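Putative mandelate racemase (PDB 2OX4) is probably a magnesium-dependent lyase of the enolase superfamily, with the mandelate racemase-like arrangement of an N-terminal domain and a C-terminal barrel. Local coordinates at residues 232-243 with 259-268; 291-300 with 327-335. All coordinates share one frame; numbering follows the deposited sequence.

How the contacts relate
Both contacts are buried and belong to the enolase-type C-terminal barrel, following one another along the chain without sharing any element. Contact 1 pairs two parallel strands of the barrel wall, and at their ends acidic side chains gather round a magnesium ion. Its chemistry is mixed: backbone hydrogen bonds, isoleucine packing, metal ligands and a salt bridge. Contact 2 joins helix 296-309, with the short turn 291-294 before it, to helix 322-333 and the residues just after it, mainly through phenylalanine, leucine, alanine and isoleucine. Its centre is about 10 Å from the centre of the chain, that of contact 1 about 17 Å. The two centres are about 22 Å apart, yet Glu267 and Thr293 touch.

Contact 1 of 2, residues 232-243 with 259-268; sequences IEEFNIFFYEEI and IDIPLASGER. With MG (magnesium ion), chain O.
The magnesium site of this enolase-superfamily barrel draws together Glu241 from the end of one strand and Glu267 from the loop just after its neighbour. Glu241 OE2 and Glu267 OE1 each bind the magnesium ion at 2.1 Å, and the shared ion holds these two acceptors only 3.0 Å from each other. Three waters and Glu215 complete six ligands. The Glu241 chain runs out straight to the metal, with CG anti to the backbone N (chi1 165°), while its other oxygen is paired with Lys166; Glu267 OE2 turns to Tyr44 and to a metal-bound water.

Glu242 stands in the second shell. A magnesium-bound water donates to its OE1, and its carboxylate stacks on that of Glu267 with the planes 11° apart. Arg268 grips it side-on: NE reaches OE2 of Glu242 at 3.0 Å on the syn lone pair, whereas NH2 meets OE1 of Glu242 at 2.8 Å from above the carboxylate plane. A leucine in place of Arg268 would probably leave the Glu242 carboxylate without its charged mate and held mainly by waters, less firmly fixed beside Glu267. The guanidinium also makes a cation-pi contact with Phe82 of a neighbouring subunit.

These groups sit at the C-terminal ends of the strands of a beta-alpha-beta unit, in which helix 250-258 links parallel strands 237-241 and 263-265. Ala264 N donates to Tyr240 O, and Glu242 N donates to Ala264 O at 2.9 Å, nearly straight at 167°. On the face carrying Glu241, Ala264 CB presses on Phe239 CD1 at 3.4 Å. On the face carrying Tyr240 and Leu263, the phenol ring lies alongside the leucine and takes Ile259 CD1 at its edge. Farther back, Ile261 sends CG2 to Ile237 and CD1 to Ile232.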
loop_
_atom_site.group_PDB
_atom_site.type_symbol
_atom_site.label_atom_id
_atom_site.label_comp_id
_atom_site.label_asym_id
_atom_site.label_seq_id
_atom_site.Cartn_x
_atom_site.Cartn_y
_atom_site.Cartn_z
ATOM N N ILE C 232 29.358 0.909 14.296
ATOM C CA ILE C 232 29.534 -0.183 15.279
ATOM C C ILE C 232 29.127 -1.578 14.810
ATOM O O ILE C 232 29.309 -2.550 15.543
ATOM C CB ILE C 232 28.858 0.090 16.636
ATOM C CG1 ILE C 232 27.337 0.224 16.480
ATOM C CG2 ILE C 232 29.509 1.289 17.351
ATOM C CD1 ILE C 232 26.579 0.212 17.797
ATOM N N GLU C 233 28.593 -1.689 13.599
ATOM C CA GLU C 233 28.077 -2.982 13.141
ATOM C C GLU C 233 29.157 -4.069 13.059
ATOM O O GLU C 233 28.877 -5.239 13.331
ATOM C CB GLU C 233 27.303 -2.865 11.828
ATOM C CG GLU C 233 28.061 -2.198 10.690
ATOM C CD GLU C 233 27.251 -2.124 9.407
ATOM O OE1 GLU C 233 27.792 -1.617 8.401
ATOM O OE2 GLU C 233 26.077 -2.566 9.403
ATOM N N GLU C 234 30.387 -3.670 12.729
ATOM C CA GLU C 234 31.534 -4.591 12.698
ATOM C C GLU C 234 31.816 -5.325 14.027
ATOM O O GLU C 234 32.486 -6.358 14.041
ATOM C CB GLU C 234 32.790 -3.852 12.233
ATOM C CG GLU C 234 33.301 -2.827 13.232
ATOM C CD GLU C 234 34.259 -1.841 12.604
ATOM O OE1 GLU C 234 33.787 -0.814 12.065
ATOM O OE2 GLU C 234 35.482 -2.102 12.650
ATOM N N PHE C 235 31.291 -4.804 15.132
ATOM C CA PHE C 235 31.587 -5.361 16.447
ATOM C C PHE C 235 30.593 -6.415 16.931
ATOM O O PHE C 235 30.636 -6.797 18.103
ATOM C CB PHE C 235 31.716 -4.248 17.487
ATOM C CG PHE C 235 32.815 -3.269 17.180
ATOM C CD1 PHE C 235 32.515 -1.964 16.799
ATOM C CD2 PHE C 235 34.154 -3.657 17.255
ATOM C CE1 PHE C 235 33.530 -1.049 16.503
ATOM C CE2 PHE C 235 35.179 -2.751 16.963
ATOM C CZ PHE C 235 34.867 -1.446 16.589
ATOM N N ASN C 236 29.710 -6.870 16.038
ATOM C CA ASN C 236 28.703 -7.893 16.362
ATOM C C ASN C 236 27.815 -7.504 17.553
ATOM O O ASN C 236 27.896 -8.087 18.638
ATOM C CB ASN C 236 29.356 -9.278 16.565
ATOM C CG ASN C 236 28.332 -10.393 16.793
ATOM O OD1 ASN C 236 28.526 -11.264 17.648
ATOM N ND2 ASN C 236 27.237 -10.367 16.028
ATOM N N ILE C 237 26.980 -6.495 17.342
ATOM C CA ILE C 237 26.100 -5.985 18.389
ATOM C C ILE C 237 24.880 -6.897 18.475
ATOM O O ILE C 237 24.255 -7.195 17.466
ATOM C CB ILE C 237 25.691 -4.515 18.078
ATOM C CG1 ILE C 237 26.941 -3.642 17.913
ATOM C CG2 ILE C 237 24.732 -3.949 19.132
ATOM C CD1 ILE C 237 27.886 -3.684 19.108
ATOM N N PHE C 238 24.561 -7.354 19.688
ATOM C CA PHE C 238 23.532 -8.365 19.899
ATOM C C PHE C 238 22.157 -7.772 19.546
ATOM O O PHE C 238 21.414 -8.331 18.741
ATOM C CB PHE C 238 23.555 -8.795 21.374
ATOM C CG PHE C 238 22.821 -10.069 21.650
ATOM C CD1 PHE C 238 23.200 -11.261 21.029
ATOM C CD2 PHE C 238 21.758 -10.086 22.539
ATOM C CE1 PHE C 238 22.529 -12.443 21.291
ATOM C CE2 PHE C 238 21.063 -11.274 22.807
ATOM C CZ PHE C 238 21.447 -12.450 22.186
ATOM N N PHE C 239 21.841 -6.637 20.155
ATOM C CA PHE C 239 20.755 -5.785 19.688
ATOM C C PHE C 239 20.964 -4.342 20.116
ATOM O O PHE C 239 21.880 -4.047 20.884
ATOM C CB PHE C 239 19.345 -6.348 20.012
ATOM C CG PHE C 239 19.053 -6.610 21.478
ATOM C CD1 PHE C 239 18.756 -5.559 22.351
ATOM C CD2 PHE C 239 18.992 -7.911 21.968
ATOM C CE1 PHE C 239 18.439 -5.801 23.696
ATOM C CE2 PHE C 239 18.685 -8.158 23.319
ATOM C CZ PHE C 239 18.412 -7.095 24.178
ATOM N N TYR C 240 20.111 -3.458 19.607
ATOM C CA TYR C 240 20.346 -2.016 19.600
ATOM C C TYR C 240 19.036 -1.416 20.081
ATOM O O TYR C 240 18.005 -1.529 19.392
ATOM C CB TYR C 240 20.636 -1.611 18.145
ATOM C CG TYR C 240 21.151 -0.203 17.872
ATOM C CD1 TYR C 240 21.859 0.528 18.829
ATOM C CD2 TYR C 240 20.960 0.372 16.605
ATOM C CE1 TYR C 240 22.341 1.829 18.533
ATOM C CE2 TYR C 240 21.426 1.648 16.303
ATOM C CZ TYR C 240 22.115 2.369 17.267
ATOM O OH TYR C 240 22.577 3.620 16.948
ATOM N N GLU C 241 19.068 -0.825 21.273
ATOM C CA GLU C 241 17.859 -0.562 22.073
ATOM C C GLU C 241 17.488 0.926 22.116
ATOM O O GLU C 241 18.358 1.790 22.320
ATOM C CB GLU C 241 18.027 -1.103 23.509
ATOM C CG GLU C 241 16.989 -0.557 24.490
ATOM C CD GLU C 241 17.106 -1.114 25.902
ATOM O OE1 GLU C 241 17.827 -2.113 26.096
ATOM O OE2 GLU C 241 16.453 -0.552 26.820
ATOM N N GLU C 242 16.189 1.206 21.947
ATOM C CA GLU C 242 15.614 2.550 22.080
ATOM C C GLU C 242 16.375 3.611 21.288
ATOM O O GLU C 242 16.950 4.545 21.851
ATOM C CB GLU C 242 15.451 2.950 23.544
ATOM C CG GLU C 242 14.234 2.315 24.238
ATOM C CD GLU C 242 13.518 3.310 25.143
ATOM O OE1 GLU C 242 14.122 3.715 26.158
ATOM O OE2 GLU C 242 12.361 3.688 24.845
ATOM N N ILE C 243 16.371 3.462 19.970
ATOM C CA ILE C 243 17.232 4.283 19.128
ATOM C C ILE C 243 16.592 5.625 18.742
ATOM O O ILE C 243 17.244 6.485 18.151
ATOM C CB ILE C 243 17.669 3.512 17.890
ATOM C CG1 ILE C 243 16.468 3.261 16.958
ATOM C CG2 ILE C 243 18.321 2.177 18.306
ATOM C CD1 ILE C 243 16.865 2.712 15.592
ATOM N N ILE C 259 19.536 -0.131 8.944
ATOM C CA ILE C 259 20.255 -0.686 10.111
ATOM C C ILE C 259 20.159 -2.207 10.061
ATOM O O ILE C 259 19.061 -2.755 9.974
ATOM C CB ILE C 259 19.697 -0.161 11.483
ATOM C CG1 ILE C 259 19.910 1.350 11.628
ATOM C CG2 ILE C 259 20.345 -0.933 12.695
ATOM C CD1 ILE C 259 19.189 1.969 12.824
ATOM N N ASP C 260 21.290 -2.901 10.108
ATOM C CA ASP C 260 21.241 -4.362 10.064
ATOM C C ASP C 260 21.238 -5.044 11.433
ATOM O O ASP C 260 20.896 -6.229 11.546
ATOM C CB ASP C 260 22.324 -4.917 9.139
ATOM C CG ASP C 260 21.981 -4.714 7.672
ATOM O OD1 ASP C 260 20.792 -4.867 7.319
ATOM O OD2 ASP C 260 22.887 -4.380 6.880
ATOM N N ILE C 261 21.588 -4.285 12.468
ATOM C CA ILE C 261 21.675 -4.831 13.823
ATOM C C ILE C 261 20.217 -5.006 14.288
ATOM O O ILE C 261 19.401 -4.110 14.039
ATOM C CB ILE C 261 22.343 -3.804 14.770
ATOM C CG1 ILE C 261 23.723 -3.356 14.253
ATOM C CG2 ILE C 261 22.413 -4.328 16.194
ATOM C CD1 ILE C 261 24.287 -2.178 15.015
ATOM N N PRO C 262 19.885 -6.137 14.957
ATOM C CA PRO C 262 18.520 -6.280 15.493
ATOM C C PRO C 262 18.125 -5.134 16.413
ATOM O O PRO C 262 18.946 -4.639 17.195
ATOM C CB PRO C 262 18.568 -7.589 16.292
ATOM C CG PRO C 262 19.704 -8.376 15.630
ATOM C CD PRO C 262 20.728 -7.310 15.266
ATOM N N LEU C 263 16.872 -4.709 16.300
ATOM C CA LEU C 263 16.369 -3.564 17.073
ATOM C C LEU C 263 15.533 -4.010 18.266
ATOM O O LEU C 263 14.778 -4.993 18.186
ATOM C CB LEU C 263 15.545 -2.625 16.186
ATOM C CG LEU C 263 16.273 -2.031 14.973
ATOM C CD1 LEU C 263 15.358 -0.998 14.281
ATOM C CD2 LEU C 263 17.587 -1.374 15.425
ATOM N N ALA C 264 15.666 -3.273 19.365
ATOM C CA ALA C 264 14.880 -3.535 20.579
ATOM C C ALA C 264 14.186 -2.286 21.111
ATOM O O ALA C 264 14.718 -1.172 21.015
ATOM C CB ALA C 264 15.762 -4.116 21.668
ATOM N N SER C 265 13.006 -2.474 21.694
ATOM C CA SER C 265 12.271 -1.365 22.303
ATOM C C SER C 265 11.124 -1.908 23.142
ATOM O O SER C 265 10.630 -2.996 22.882
ATOM C CB SER C 265 11.678 -0.458 21.228
ATOM O OG SER C 265 11.191 0.734 21.820
ATOM N N GLY C 266 10.692 -1.144 24.140
ATOM C CA GLY C 266 9.473 -1.520 24.821
ATOM C C GLY C 266 9.189 -0.833 26.124
ATOM O O GLY C 266 8.050 -0.836 26.559
ATOM N N GLU C 267 10.211 -0.282 26.781
ATOM C CA GLU C 267 9.967 0.298 28.100
ATOM C C GLU C 267 9.096 1.542 28.014
ATOM O O GLU C 267 8.473 1.923 28.997
ATOM C CB GLU C 267 11.270 0.603 28.839
ATOM C CG GLU C 267 12.074 1.751 28.248
ATOM C CD GLU C 267 13.481 1.751 28.779
ATOM O OE1 GLU C 267 14.303 0.965 28.259
ATOM O OE2 GLU C 267 13.754 2.514 29.728
ATOM N N ARG C 268 9.043 2.169 26.834
ATOM C CA ARG C 268 8.133 3.299 26.631
ATOM C C ARG C 268 7.020 2.996 25.608
ATOM O O ARG C 268 6.556 3.875 24.872
ATOM C CB ARG C 268 8.935 4.557 26.273
ATOM C CG ARG C 268 9.576 5.206 27.500
ATOM C CD ARG C 268 10.367 6.446 27.125
ATOM N NE ARG C 268 11.662 6.091 26.546
ATOM C CZ ARG C 268 12.683 6.929 26.447
ATOM N NH1 ARG C 268 12.556 8.185 26.881
ATOM N NH2 ARG C 268 13.830 6.508 25.923
HETATM MG MG MG O . 16.416 0.932 28.289
HETATM O O HOH W 1 23.824 -1.234 10.457
HETATM O O HOH W 2 10.428 1.993 24.160
HETATM O O HOH W 3 16.246 2.722 26.999
HETATM O O HOH W 4 14.567 1.181 19.173
HETATM O O HOH W 5 16.412 2.467 30.086
HETATM O O HOH W 6 16.721 -0.392 29.884
#

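Contact 2 of 2, residues 291-300 with 327-335; sequences LGTCGGFTEF and ASLHAEIAI
Phe297 leans its ring against the helical turn from Ala327 to Ala331. From CB, the side chain leaves its own helix with CG beside the backbone N, and contact begins one atom farther on: CD2 of Phe297 lies 4.0 Å from Ala331 CB. Next along the ring, CE2 of Phe297 comes within 3.2 Å of Ala327 O and also touches His330 CB. That carbonyl oxygen meets the ring at its edge, as does Ala331 N, which donates to the same oxygen within the helix. At the tip, Phe297 CZ rests 3.7 Å from Ala327 CB. The ring thus edges into the backbone of the opposing helix.

Phe300, one turn later, presents a face instead. Its CG is anti to the backbone N (chi1 -177°), which carries the ring across to Ala331. The methyl of Ala331 sits over one face in a CH-pi contact, 4.0 Å from CB to the Phe300 ring centroid and displaced toward the rim near CD2 and CE2. Ile335 CD1 adds a further apolar touch on Phe300 CE2 at 4.1 Å. Beside Phe297, Leu291 CD1 packs 3.7 Å from Ala327 CB and also reaches Ala331 CB, whose small methyl is therefore shared by all three large side chains.

Helix 89-110 covers Phe297 and Ala327 through Ile100. The axes of the segments 296-300 and 327-333 run 10.6 Å apart at 30°, in the same general direction. With strand 313-314 between them in sequence, these are successive outer helices of the (beta/alpha) barrel characteristic of enolase-type C-terminal domains.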
loop_
_atom_site.group_PDB
_atom_site.type_symbol
_atom_site.label_atom_id
_atom_site.label_comp_id
_atom_site.label_asym_id
_atom_site.label_seq_id
_atom_site.Cartn_x
_atom_site.Cartn_y
_atom_site.Cartn_z
ATOM N N LEU C 291 6.699 -5.036 32.968
ATOM C CA LEU C 291 5.500 -5.493 33.702
ATOM C C LEU C 291 4.762 -4.347 34.421
ATOM O O LEU C 291 3.540 -4.324 34.442
ATOM C CB LEU C 291 5.849 -6.586 34.713
ATOM C CG LEU C 291 5.857 -8.054 34.286
ATOM C CD1 LEU C 291 6.143 -8.895 35.511
ATOM C CD2 LEU C 291 4.538 -8.478 33.706
ATOM N N GLY C 292 5.512 -3.393 34.966
ATOM C CA GLY C 292 4.934 -2.276 35.716
ATOM C C GLY C 292 4.427 -1.088 34.907
ATOM O O GLY C 292 3.964 -0.097 35.491
ATOM N N THR C 293 4.513 -1.161 33.575
ATOM C CA THR C 293 3.903 -0.135 32.708
ATOM C C THR C 293 3.080 -0.682 31.523
ATOM O O THR C 293 2.181 0.005 31.023
ATOM C CB THR C 293 4.927 0.918 32.152
ATOM O OG1 THR C 293 5.819 0.299 31.222
ATOM C CG2 THR C 293 5.733 1.594 33.259
ATOM N N CYS C 294 3.387 -1.897 31.073
ATOM C CA CYS C 294 2.753 -2.432 29.860
ATOM C C CYS C 294 1.324 -2.925 30.101
ATOM O O CYS C 294 0.575 -3.126 29.157
ATOM C CB CYS C 294 3.589 -3.565 29.274
ATOM S SG CYS C 294 3.376 -5.141 30.128
ATOM N N GLY C 295 0.969 -3.139 31.369
ATOM C CA GLY C 295 -0.363 -3.610 31.762
ATOM C C GLY C 295 -0.355 -4.820 32.694
ATOM O O GLY C 295 -1.372 -5.499 32.835
ATOM N N GLY C 296 0.783 -5.102 33.339
ATOM C CA GLY C 296 0.827 -6.186 34.335
ATOM C C GLY C 296 1.072 -7.537 33.692
ATOM O O GLY C 296 1.301 -7.622 32.473
ATOM N N PHE C 297 1.027 -8.600 34.497
ATOM C CA PHE C 297 1.119 -9.977 33.967
ATOM C C PHE C 297 0.101 -10.243 32.849
ATOM O O PHE C 297 0.417 -10.888 31.855
ATOM C CB PHE C 297 0.853 -11.004 35.067
ATOM C CG PHE C 297 1.974 -11.153 36.064
ATOM C CD1 PHE C 297 1.766 -10.829 37.404
ATOM C CD2 PHE C 297 3.202 -11.677 35.680
ATOM C CE1 PHE C 297 2.772 -10.997 38.347
ATOM C CE2 PHE C 297 4.225 -11.839 36.620
ATOM C CZ PHE C 297 4.004 -11.498 37.948
ATOM N N THR C 298 -1.121 -9.758 33.051
ATOM C CA THR C 298 -2.238 -10.032 32.135
ATOM C C THR C 298 -1.898 -9.538 30.727
ATOM O O THR C 298 -2.037 -10.271 29.727
ATOM C CB THR C 298 -3.533 -9.378 32.668
ATOM O OG1 THR C 298 -3.883 -9.991 33.914
ATOM C CG2 THR C 298 -4.702 -9.552 31.682
ATOM N N GLU C 299 -1.410 -8.308 30.654
ATOM C CA GLU C 299 -1.135 -7.687 29.360
ATOM C C GLU C 299 0.225 -8.082 28.799
ATOM O O GLU C 299 0.370 -8.248 27.588
ATOM C CB GLU C 299 -1.273 -6.164 29.452
ATOM C CG GLU C 299 -1.357 -5.457 28.089
ATOM C CD GLU C 299 -2.717 -5.575 27.422
ATOM O OE1 GLU C 299 -3.605 -6.285 27.932
ATOM O OE2 GLU C 299 -2.907 -4.927 26.366
ATOM N N PHE C 300 1.227 -8.227 29.665
ATOM C CA PHE C 300 2.548 -8.734 29.237
ATOM C C PHE C 300 2.380 -10.020 28.435
ATOM O O PHE C 300 2.971 -10.179 27.366
ATOM C CB PHE C 300 3.422 -9.040 30.449
ATOM C CG PHE C 300 4.818 -9.508 30.110
ATOM C CD1 PHE C 300 5.885 -8.606 30.131
ATOM C CD2 PHE C 300 5.084 -10.853 29.830
ATOM C CE1 PHE C 300 7.187 -9.029 29.861
ATOM C CE2 PHE C 300 6.389 -11.278 29.524
ATOM C CZ PHE C 300 7.434 -10.367 29.549
ATOM N N ALA C 327 8.681 -10.399 39.987
ATOM C CA ALA C 327 7.525 -10.540 39.100
ATOM C C ALA C 327 7.984 -10.872 37.682
ATOM O O ALA C 327 7.434 -11.772 37.048
ATOM C CB ALA C 327 6.675 -9.276 39.114
ATOM N N SER C 328 9.023 -10.177 37.210
ATOM C CA SER C 328 9.508 -10.365 35.835
ATOM C C SER C 328 9.981 -11.792 35.544
ATOM O O SER C 328 9.846 -12.276 34.432
ATOM C CB SER C 328 10.605 -9.354 35.497
ATOM O OG SER C 328 11.817 -9.653 36.180
ATOM N N LEU C 329 10.536 -12.465 36.549
ATOM C CA LEU C 329 11.039 -13.821 36.358
ATOM C C LEU C 329 9.901 -14.800 36.080
ATOM O O LEU C 329 10.046 -15.728 35.282
ATOM C CB LEU C 329 11.841 -14.251 37.598
ATOM C CG LEU C 329 13.035 -13.341 37.913
ATOM C CD1 LEU C 329 13.623 -13.689 39.281
ATOM C CD2 LEU C 329 14.095 -13.429 36.824
ATOM N N HIS C 330 8.770 -14.594 36.753
ATOM C CA HIS C 330 7.575 -15.407 36.508
ATOM C C HIS C 330 7.049 -15.209 35.091
ATOM O O HIS C 330 6.782 -16.188 34.389
ATOM C CB HIS C 330 6.487 -15.089 37.523
ATOM C CG HIS C 330 6.831 -15.521 38.916
ATOM N ND1 HIS C 330 6.589 -16.797 39.379
ATOM C CD2 HIS C 330 7.417 -14.851 39.938
ATOM C CE1 HIS C 330 6.999 -16.890 40.635
ATOM N NE2 HIS C 330 7.504 -15.722 40.999
ATOM N N ALA C 331 6.927 -13.949 34.681
ATOM C CA ALA C 331 6.413 -13.607 33.341
ATOM C C ALA C 331 7.300 -14.232 32.256
ATOM O O ALA C 331 6.811 -14.855 31.320
ATOM C CB ALA C 331 6.340 -12.080 33.172
ATOM N N GLU C 332 8.611 -14.095 32.418
ATOM C CA GLU C 332 9.566 -14.557 31.419
ATOM C C GLU C 332 9.707 -16.066 31.325
ATOM O O GLU C 332 9.854 -16.607 30.226
ATOM C CB GLU C 332 10.930 -13.938 31.661
ATOM C CG GLU C 332 10.975 -12.446 31.336
ATOM C CD GLU C 332 12.309 -11.825 31.697
ATOM O OE1 GLU C 332 12.899 -12.203 32.737
ATOM O OE2 GLU C 332 12.777 -10.957 30.938
ATOM N N ILE C 333 9.682 -16.758 32.465
ATOM C CA ILE C 333 9.820 -18.218 32.428
ATOM C C ILE C 333 8.587 -18.870 31.792
ATOM O O ILE C 333 8.674 -19.969 31.246
ATOM C CB ILE C 333 10.136 -18.823 33.832
ATOM C CG1 ILE C 333 10.870 -20.163 33.678
ATOM C CG2 ILE C 333 8.880 -18.970 34.680
ATOM C CD1 ILE C 333 11.944 -20.386 34.712
ATOM N N ALA C 334 7.450 -18.171 31.838
ATOM C CA ALA C 334 6.184 -18.720 31.332
ATOM C C ALA C 334 5.931 -18.506 29.830
ATOM O O ALA C 334 4.894 -18.950 29.313
ATOM C CB ALA C 334 5.008 -18.172 32.125
ATOM N N ILE C 335 6.836 -17.825 29.134
ATOM C CA ILE C 335 6.624 -17.575 27.691
ATOM C C ILE C 335 7.634 -18.371 26.847
ATOM O O ILE C 335 8.785 -18.528 27.259
ATOM C CB ILE C 335 6.682 -16.046 27.322
ATOM C CG1 ILE C 335 8.030 -15.423 27.721
ATOM C CG2 ILE C 335 5.491 -15.274 27.952
ATOM C CD1 ILE C 335 8.275 -14.009 27.139
#